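Local atomic coordinates of alpha,alpha-trehalose-phosphate synthase (UDP-forming) (Burkholderia xenovorans, PDB entry 5V0T), a protein that belongs to the family 20 glycosyltransferases, enzymes of the GT-B fold with two Rossmann-like domains facing each other. Residues A149-A152 / R158-F161; R338-E341 / T345-L348. One frame throughout, in Å; residues are numbered along the deposited sequence.

Contact 1: residues A149-A152 / R158-F161; sequences ALRA and RIGF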
ATOM      1  N   ALA A 149     -12.482  -8.964  19.439  1.00 22.85           N
ATOM      2  CA  ALA A 149     -12.277 -10.375  19.768  1.00 24.02           C
ATOM      3  C   ALA A 149     -11.288 -10.551  20.912  1.00 25.69           C
ATOM      4  O   ALA A 149     -11.486 -11.405  21.786  1.00 26.42           O
ATOM      5  CB  ALA A 149     -11.792 -11.132  18.530  1.00 27.63           C
ATOM      6  N   LEU A 150     -10.198  -9.777  20.915  1.00 23.98           N
ATOM      7  CA  LEU A 150      -9.218  -9.908  21.992  1.00 27.38           C
ATOM      8  C   LEU A 150      -9.853  -9.566  23.334  1.00 29.61           C
ATOM      9  O   LEU A 150      -9.704 -10.305  24.320  1.00 24.92           O
ATOM     10  CB  LEU A 150      -8.012  -9.005  21.723  1.00 21.33           C
ATOM     11  CG  LEU A 150      -7.044  -9.440  20.626  1.00 23.01           C
ATOM     12  CD1 LEU A 150      -6.078  -8.301  20.299  1.00 25.75           C
ATOM     13  CD2 LEU A 150      -6.277 -10.673  21.095  1.00 24.74           C
ATOM     14  N   ARG A 151     -10.574  -8.444  23.383  1.00 24.03           N
ATOM     15  CA  ARG A 151     -11.212  -8.018  24.624  1.00 31.02           C
ATOM     16  C   ARG A 151     -12.201  -9.064  25.126  1.00 34.12           C
ATOM     17  O   ARG A 151     -12.280  -9.335  26.333  1.00 31.63           O
ATOM     18  CB  ARG A 151     -11.918  -6.676  24.409  1.00 27.12           C
ATOM     19  CG  ARG A 151     -10.984  -5.522  24.054  1.00 28.66           C
ATOM     20  CD  ARG A 151     -10.423  -4.877  25.316  1.00 43.23           C
ATOM     21  NE  ARG A 151      -9.578  -3.711  25.051  1.00 44.26           N
ATOM     22  CZ  ARG A 151      -8.262  -3.681  25.250  1.00 48.13           C
ATOM     23  NH1 ARG A 151      -7.632  -4.752  25.715  1.00 44.59           N
ATOM     24  NH2 ARG A 151      -7.572  -2.579  24.984  1.00 50.72           N
ATOM     25  N   ALA A 152     -12.970  -9.656  24.217  1.00 31.88           N
ATOM     26  CA  ALA A 152     -13.898 -10.710  24.611  1.00 33.77           C
ATOM     27  C   ALA A 152     -13.161 -11.911  25.180  1.00 34.96           C
ATOM     28  O   ALA A 152     -13.705 -12.628  26.026  1.00 36.89           O
ATOM     29  CB  ALA A 152     -14.756 -11.119  23.413  1.00 31.65           C
ATOM     30  N   ARG A 158      -2.847  -2.860  25.914  1.00 26.49           N
ATOM     31  CA  ARG A 158      -3.125  -1.799  24.948  1.00 27.07           C
ATOM     32  C   ARG A 158      -3.199  -2.391  23.543  1.00 25.75           C
ATOM     33  O   ARG A 158      -2.407  -3.265  23.186  1.00 25.49           O
ATOM     34  CB  ARG A 158      -2.035  -0.721  25.000  1.00 31.95           C
ATOM     35  CG  ARG A 158      -1.947   0.074  26.297  1.00 46.26           C
ATOM     36  CD  ARG A 158      -3.243   0.821  26.594  1.00 58.40           C
ATOM     37  NE  ARG A 158      -3.060   2.272  26.683  1.00 69.15           N
ATOM     38  CZ  ARG A 158      -2.778   2.931  27.804  1.00 71.92           C
ATOM     39  NH1 ARG A 158      -2.638   2.277  28.948  1.00 74.45           N
ATOM     40  NH2 ARG A 158      -2.636   4.252  27.782  1.00 71.98           N
ATOM     41  N   ILE A 159      -4.168  -1.932  22.743  1.00 23.43           N
ATOM     42  CA  ILE A 159      -4.350  -2.447  21.385  1.00 22.22           C
ATOM     43  C   ILE A 159      -4.562  -1.270  20.441  1.00 23.55           C
ATOM     44  O   ILE A 159      -5.534  -0.522  20.586  1.00 21.52           O
ATOM     45  CB  ILE A 159      -5.541  -3.414  21.253  1.00 25.15           C
ATOM     46  CG1 ILE A 159      -5.586  -4.438  22.379  1.00 23.56           C
ATOM     47  CG2 ILE A 159      -5.518  -4.129  19.891  1.00 19.00           C
ATOM     48  CD1 ILE A 159      -6.944  -5.162  22.450  1.00 26.12           C
ATOM     49  N   GLY A 160      -3.679  -1.124  19.461  1.00 21.63           N
ATOM     50  CA  GLY A 160      -3.862  -0.100  18.456  1.00 19.32           C
ATOM     51  C   GLY A 160      -4.157  -0.721  17.113  1.00 20.19           C
ATOM     52  O   GLY A 160      -3.895  -1.909  16.905  1.00 21.15           O
ATOM     53  N   PHE A 161      -4.691   0.078  16.191  1.00 16.71           N
ATOM     54  CA  PHE A 161      -4.974  -0.345  14.827  1.00 19.75           C
ATOM     55  C   PHE A 161      -4.420   0.694  13.868  1.00 19.67           C
ATOM     56  O   PHE A 161      -4.558   1.901  14.105  1.00 20.71           O
ATOM     57  CB  PHE A 161      -6.490  -0.495  14.605  1.00 18.52           C
ATOM     58  CG  PHE A 161      -6.880  -0.960  13.225  1.00 19.26           C
ATOM     59  CD1 PHE A 161      -6.742  -2.295  12.856  1.00 18.51           C
ATOM     60  CD2 PHE A 161      -7.450  -0.079  12.316  1.00 17.59           C
ATOM     61  CE1 PHE A 161      -7.126  -2.725  11.609  1.00 17.92           C
ATOM     62  CE2 PHE A 161      -7.839  -0.508  11.060  1.00 16.37           C
ATOM     63  CZ  PHE A 161      -7.676  -1.832  10.702  1.00 16.91           C
TER
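I159 reaches from its strand into the angle between L150 and R151, two neighbouring side chains of the helix, and its CD1 methyl makes the closest contact with both. The apolar part is small: CD1 of L150 lies 3.9 Å from CD1 of I159, and CB of L150 follows at 4.1 Å from the same methyl. The two side chains run at a slant to each other, and L150 also rests on A123 of helix 109-126.

The second part is between a methyl and a flat cation. CD1 of I159 sits over one face of the R151 guanidinium, 3.3 Å above its plane and displaced toward the rim, with R151 CZ and I159 CD1 3.4 Å apart. A bend in the arginine chain at chi2 (-86°) carries the group along to the strand, where the two side chains, coming from opposite directions, overlap.

Polar partners beyond the two segments fix the guanidinium in this pose. NH1 donates to the carbonyl oxygens of V155 and N157 in the connecting loop, while NH2 forms a salt bridge with D190, whose OD2 also accepts from the backbone N of I159. The carboxylate thus links arginine and strand. Helix 146-152 and strand 159-162 are the second and third elements of a beta-alpha-beta unit that begins with strand 135-139, the repeating crossover of a Rossmann-like domain.

Contact 2: residues R338-E341 / T345-L348; sequences RFAE and TPIL. With EDO (1,2-ethanediol), chain K.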
ATOM      1  N   ARG A 338       0.195  -0.290 -32.444  1.00 17.39           N
ATOM      2  CA  ARG A 338       0.028   0.961 -33.178  1.00 17.41           C
ATOM      3  C   ARG A 338       1.352   1.689 -33.383  1.00 16.18           C
ATOM      4  O   ARG A 338       1.534   2.351 -34.405  1.00 20.86           O
ATOM      5  CB  ARG A 338      -0.938   1.900 -32.444  1.00 20.57           C
ATOM      6  CG  ARG A 338      -2.397   1.470 -32.378  1.00 23.47           C
ATOM      7  CD  ARG A 338      -3.190   2.554 -31.648  1.00 22.11           C
ATOM      8  NE  ARG A 338      -3.265   3.764 -32.467  1.00 25.06           N
ATOM      9  CZ  ARG A 338      -3.500   4.989 -32.001  1.00 27.14           C
ATOM     10  NH1 ARG A 338      -3.688   5.192 -30.702  1.00 20.34           N
ATOM     11  NH2 ARG A 338      -3.552   6.012 -32.852  1.00 21.94           N
ATOM     12  N   PHE A 339       2.263   1.618 -32.427  1.00 17.77           N
ATOM     13  CA  PHE A 339       3.427   2.492 -32.440  1.00 21.74           C
ATOM     14  C   PHE A 339       4.767   1.783 -32.566  1.00 19.79           C
ATOM     15  O   PHE A 339       5.771   2.452 -32.829  1.00 19.27           O
ATOM     16  CB  PHE A 339       3.426   3.371 -31.179  1.00 18.03           C
ATOM     17  CG  PHE A 339       2.339   4.413 -31.193  1.00 20.71           C
ATOM     18  CD1 PHE A 339       2.497   5.577 -31.931  1.00 22.76           C
ATOM     19  CD2 PHE A 339       1.156   4.208 -30.511  1.00 14.93           C
ATOM     20  CE1 PHE A 339       1.504   6.530 -31.972  1.00 26.84           C
ATOM     21  CE2 PHE A 339       0.140   5.172 -30.549  1.00 19.76           C
ATOM     22  CZ  PHE A 339       0.325   6.332 -31.273  1.00 20.82           C
ATOM     23  N   ALA A 340       4.818   0.464 -32.404  1.00 18.42           N
ATOM     24  CA  ALA A 340       6.089  -0.253 -32.480  1.00 16.93           C
ATOM     25  C   ALA A 340       6.770  -0.096 -33.837  1.00 20.16           C
ATOM     26  O   ALA A 340       6.136   0.147 -34.867  1.00 19.60           O
ATOM     27  CB  ALA A 340       5.882  -1.742 -32.188  1.00 18.76           C
ATOM     28  N   GLU A 341       8.096  -0.227 -33.819  1.00 18.11           N
ATOM     29  CA  GLU A 341       8.918  -0.332 -35.006  1.00 24.25           C
ATOM     30  C   GLU A 341       9.742  -1.601 -34.858  1.00 24.17           C
ATOM     31  O   GLU A 341       9.743  -2.230 -33.799  1.00 22.31           O
ATOM     32  CB  GLU A 341       9.807   0.913 -35.188  1.00 23.37           C
ATOM     33  CG  GLU A 341       9.010   2.225 -35.177  1.00 23.44           C
ATOM     34  CD  GLU A 341       8.272   2.486 -36.487  1.00 29.82           C
ATOM     35  OE1 GLU A 341       7.562   3.511 -36.580  1.00 27.54           O
ATOM     36  OE2 GLU A 341       8.402   1.673 -37.433  1.00 25.26           O
ATOM     37  N   THR A 345       9.904  -1.471 -28.955  1.00 14.97           N
ATOM     38  CA  THR A 345       8.684  -1.897 -28.281  1.00 14.78           C
ATOM     39  C   THR A 345       8.302  -0.801 -27.296  1.00 19.72           C
ATOM     40  O   THR A 345       9.022  -0.590 -26.308  1.00 24.52           O
ATOM     41  CB  THR A 345       8.877  -3.235 -27.554  1.00 18.83           C
ATOM     42  OG1 THR A 345       9.228  -4.245 -28.507  1.00 22.62           O
ATOM     43  CG2 THR A 345       7.583  -3.655 -26.836  1.00 17.30           C
ATOM     44  N   PRO A 346       7.217  -0.057 -27.537  1.00 15.72           N
ATOM     45  CA  PRO A 346       6.893   1.081 -26.650  1.00 19.02           C
ATOM     46  C   PRO A 346       6.664   0.713 -25.190  1.00 19.62           C
ATOM     47  O   PRO A 346       7.208   1.390 -24.302  1.00 15.64           O
ATOM     48  CB  PRO A 346       5.623   1.659 -27.291  1.00 17.96           C
ATOM     49  CG  PRO A 346       5.746   1.302 -28.728  1.00 20.33           C
ATOM     50  CD  PRO A 346       6.387  -0.063 -28.750  1.00 17.45           C
ATOM     51  N   ILE A 347       5.855  -0.314 -24.907  1.00 17.47           N
ATOM     52  CA  ILE A 347       5.546  -0.723 -23.532  1.00 18.30           C
ATOM     53  C   ILE A 347       6.184  -2.084 -23.268  1.00 21.34           C
ATOM     54  O   ILE A 347       5.916  -3.058 -23.985  1.00 16.19           O
ATOM     55  CB  ILE A 347       4.032  -0.767 -23.263  1.00 16.08           C
ATOM     56  CG1 ILE A 347       3.415   0.631 -23.461  1.00 13.96           C
ATOM     57  CG2 ILE A 347       3.756  -1.301 -21.834  1.00 15.58           C
ATOM     58  CD1 ILE A 347       1.886   0.680 -23.275  1.00 17.85           C
ATOM     59  N   LEU A 348       7.012  -2.152 -22.229  1.00 14.22           N
ATOM     60  CA  LEU A 348       7.640  -3.388 -21.767  1.00 16.39           C
ATOM     61  C   LEU A 348       6.848  -3.827 -20.542  1.00 21.05           C
ATOM     62  O   LEU A 348       7.040  -3.306 -19.436  1.00 18.70           O
ATOM     63  CB  LEU A 348       9.120  -3.169 -21.443  1.00 18.12           C
ATOM     64  CG  LEU A 348       9.907  -2.473 -22.552  1.00 24.04           C
ATOM     65  CD1 LEU A 348      11.289  -2.045 -22.062  1.00 25.90           C
ATOM     66  CD2 LEU A 348      10.022  -3.403 -23.759  1.00 22.86           C
TER
HETATM   67  C1  EDO K 503      13.369  -0.795 -25.577  1.00 38.44           C
HETATM   68  O1  EDO K 503      13.549   0.578 -25.954  1.00 38.54           O
HETATM   69  C2  EDO K 503      12.205  -1.372 -26.376  1.00 35.21           C
HETATM   70  O2  EDO K 503      12.625  -1.641 -27.725  1.00 30.83           O
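The end of a beta-alpha-beta crossover is packed here, where helix 319-339 gives way to a short turn leading into strand 347-350, at one edge of a parallel sheet. P346, just ahead of the strand, presents its ring to F339, the last helical residue, and to A340 just beyond it. Its CD lies 3.7 Å from CA of A340 and 3.9 Å from CB of A340, while its CG approaches CB of F339 at 4.0 Å. A340 is the first residue to leave helical geometry (psi 154°), and from it the chain turns away from the helix. The F339 ring itself leads away from P346, toward L295 and E296 of helix 284-297.

On the other segment, the backbone N of T345 donates to O2 of a 1,2-ethanediol, probably from the crystallisation liquor, at 3.0 Å and nearly straight (170°). The diol is also hydrogen-bonded to S306 OG and R269 NH2, and its C2 lies 4.0 Å from CD2 of L348.

Between the segments the contact is carried by carbon atoms in van der Waals range, and the proline's fit therefore probably rests on shape; N336, whose OD1 accepts from the backbone N of I347, adds a directional tie between the same helix and strand.

From the N terminus, contact 1 comes first: it closes the short loop between helix 146-152 and strand 159-162, in the domain built round the larger mixed sheet. The chain then runs through the rest of that sheet and into the second, parallel sheet before contact 2 closes the short connection from helix 319-339 to strand 347-350, with three residues between its segments. The two loops follow in series, neither nested nor crossed. The centres of contacts 1 and 2 are 53 Å apart, on opposite sides of the chain's centre. The nearest atoms of contacts 1 and 2 are about 34 Å apart. Each ties a helix to the following strand of a beta-alpha-beta unit, one in either half of the GT-B fold.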